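Long-range contact in uncharacterized protein ycf41 (PDB 3KOJ), which probably binds single-stranded DNA through an OB-fold domain of the single-strand binding protein family: residues B[63-67]-B[103-108]. The protein carries 1 engineered substitution. Residues are numbered along the deposited sequence; the frame is centred on the assembly and turned at random.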
loop_
_atom_site.group_PDB
_atom_site.type_symbol
_atom_site.label_atom_id
_atom_site.label_comp_id
_atom_site.label_asym_id
_atom_site.label_seq_id
_atom_site.Cartn_x
_atom_site.Cartn_y
_atom_site.Cartn_z
ATOM N N VAL B 63 -1.616 -18.908 -6.996
ATOM C CA VAL B 63 -0.507 -17.979 -7.179
ATOM C C VAL B 63 0.828 -18.720 -7.238
ATOM O O VAL B 63 1.778 -18.243 -7.860
ATOM C CB VAL B 63 -0.485 -16.895 -6.068
ATOM C CG1 VAL B 63 0.109 -17.449 -4.792
ATOM C CG2 VAL B 63 0.289 -15.676 -6.559
ATOM N N ALA B 64 0.897 -19.892 -6.610
ATOM C CA ALA B 64 2.121 -20.691 -6.634
ATOM C C ALA B 64 2.390 -21.157 -8.068
ATOM O O ALA B 64 3.520 -21.099 -8.555
ATOM C CB ALA B 64 1.984 -21.900 -5.711
ATOM N N GLN B 65 1.340 -21.613 -8.744
ATOM C CA GLN B 65 1.480 -22.089 -10.119
ATOM C C GLN B 65 1.862 -20.943 -11.059
ATOM O O GLN B 65 2.618 -21.134 -12.013
ATOM C CB GLN B 65 0.172 -22.742 -10.572
ATOM C CG GLN B 65 -0.294 -23.852 -9.632
ATOM C CD GLN B 65 -1.619 -24.465 -10.042
ATOM O OE1 GLN B 65 -2.538 -23.761 -10.457
ATOM N NE2 GLN B 65 -1.728 -25.782 -9.908
ATOM N N GLU B 66 1.347 -19.754 -10.772
ATOM C CA GLU B 66 1.632 -18.569 -11.574
ATOM C C GLU B 66 3.101 -18.152 -11.429
ATOM O O GLU B 66 3.748 -17.774 -12.409
ATOM C CB GLU B 66 0.707 -17.427 -11.143
ATOM C CG GLU B 66 0.913 -16.125 -11.889
ATOM C CD GLU B 66 -0.094 -15.068 -11.486
ATOM O OE1 GLU B 66 -0.943 -15.356 -10.614
ATOM O OE2 GLU B 66 -0.040 -13.949 -12.039
ATOM N N LEU B 67 3.626 -18.228 -10.209
ATOM C CA LEU B 67 5.020 -17.869 -9.959
ATOM C C LEU B 67 5.962 -18.791 -10.731
ATOM O O LEU B 67 6.842 -18.332 -11.458
ATOM C CB LEU B 67 5.336 -17.956 -8.459
ATOM C CG LEU B 67 4.682 -16.913 -7.548
ATOM C CD1 LEU B 67 5.042 -17.197 -6.090
ATOM C CD2 LEU B 67 5.147 -15.517 -7.957
ATOM N N VAL B 103 3.032 -14.111 -0.719
ATOM C CA VAL B 103 2.393 -13.437 -1.838
ATOM C C VAL B 103 0.927 -13.736 -2.104
ATOM O O VAL B 103 0.491 -14.883 -2.047
ATOM C CB VAL B 103 3.192 -13.716 -3.132
ATOM C CG1 VAL B 103 2.477 -13.124 -4.342
ATOM C CG2 VAL B 103 4.573 -13.122 -3.002
ATOM N N THR B 104 0.176 -12.680 -2.409
ATOM C CA THR B 104 -1.241 -12.798 -2.736
ATOM C C THR B 104 -1.384 -12.633 -4.249
ATOM O O THR B 104 -2.122 -13.368 -4.903
ATOM C CB THR B 104 -2.077 -11.685 -2.064
ATOM O OG1 THR B 104 -1.859 -11.701 -0.649
ATOM C CG2 THR B 104 -3.557 -11.891 -2.346
ATOM N N ARG B 105 -0.662 -11.656 -4.797
ATOM C CA ARG B 105 -0.709 -11.364 -6.223
ATOM C C ARG B 105 0.654 -10.934 -6.739
ATOM O O ARG B 105 1.477 -10.424 -5.986
ATOM C CB ARG B 105 -1.704 -10.231 -6.502
ATOM C CG ARG B 105 -3.118 -10.519 -6.049
ATOM C CD ARG B 105 -4.039 -9.334 -6.307
ATOM N NE ARG B 105 -5.397 -9.629 -5.864
ATOM C CZ ARG B 105 -5.852 -9.423 -4.633
ATOM N NH1 ARG B 105 -5.060 -8.903 -3.701
ATOM N NH2 ARG B 105 -7.099 -9.755 -4.331
ATOM N N VAL B 106 0.869 -11.122 -8.038
ATOM C CA VAL B 106 2.119 -10.739 -8.678
ATOM C C VAL B 106 1.842 -10.120 -10.044
ATOM O O VAL B 106 0.945 -10.560 -10.766
ATOM C CB VAL B 106 3.059 -11.968 -8.859
ATOM C CG1 VAL B 106 2.305 -13.110 -9.529
ATOM C CG2 VAL B 106 4.281 -11.585 -9.697
ATOM N N HIS B 107 2.589 -9.074 -10.379
ATOM C CA HIS B 107 2.456 -8.435 -11.682
ATOM C C HIS B 107 3.759 -8.730 -12.415
ATOM O O HIS B 107 4.832 -8.305 -11.976
ATOM C CB HIS B 107 2.291 -6.923 -11.557
ATOM C CG HIS B 107 2.251 -6.219 -12.879
ATOM N ND1 HIS B 107 1.106 -6.123 -13.641
ATOM C CD2 HIS B 107 3.225 -5.599 -13.588
ATOM C CE1 HIS B 107 1.375 -5.474 -14.759
ATOM N NE2 HIS B 107 2.655 -5.146 -14.753
ATOM N N HIS B 108 3.663 -9.452 -13.526
ATOM C CA HIS B 108 4.836 -9.830 -14.309
ATOM C C HIS B 108 5.179 -8.786 -15.368
ATOM O O HIS B 108 4.260 -8.064 -15.805
ATOM C CB HIS B 108 4.574 -11.167 -14.997
ATOM C CG HIS B 108 4.057 -12.228 -14.077
ATOM N ND1 HIS B 108 4.882 -12.992 -13.279
ATOM C CD2 HIS B 108 2.793 -12.644 -13.819
ATOM C CE1 HIS B 108 4.148 -13.833 -12.570
ATOM N NE2 HIS B 108 2.879 -13.642 -12.880
ATOM O OXT HIS B 108 6.358 -8.723 -15.770
HETATM O O HOH W 1 -1.324 -12.698 -9.435
HETATM O O HOH W 2 -1.320 -11.247 -11.351
#
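Glu66, on helix 62-70, reaches across to Val106 and His108 at the C-terminal end of the chain. Its CB points toward strand 105-107, and CG stands anti to the backbone N (chi1 179°). The extended chain carries the carboxylate out to the strand. Glu66 CG packs against the imidazole of His108, 3.3 Å from its NE2. Glu66 CD lies in the ring plane, at the ring edge, and is also 3.7 Å from CG1 of Val106. A water that accepts a hydrogen bond from Val106 N lies in hydrogen-bonding position to Glu66 OE1. Glu66 OE2 accepts a bent hydrogen bond from His108 NE2 (3.1 Å, 142°). NE2 comes to the anti side of OE2, tilted out of the carboxylate plane, and carboxylate and ring planes are turned 46° apart. The bond fixes which edge of the ring faces the carboxylate. Val106 CG2 lies over one face of the same imidazole, near the rim of the ring.

The rest of the contact is mainly apolar packing. Leu67 CD2 meets Val106 CG1 at 4.0 Å. Val63 sends CG2 against Val103 CG1, also at 4.0 Å, and against the carbonyl O of Thr104 (3.7 Å). Thr104 and Arg105 both face Glu80, forming a classic beta bulge where the chain turns its corner. The contact packs the helix against the C-terminal strand, consistent with the helix that closes one end of the barrel in OB folds.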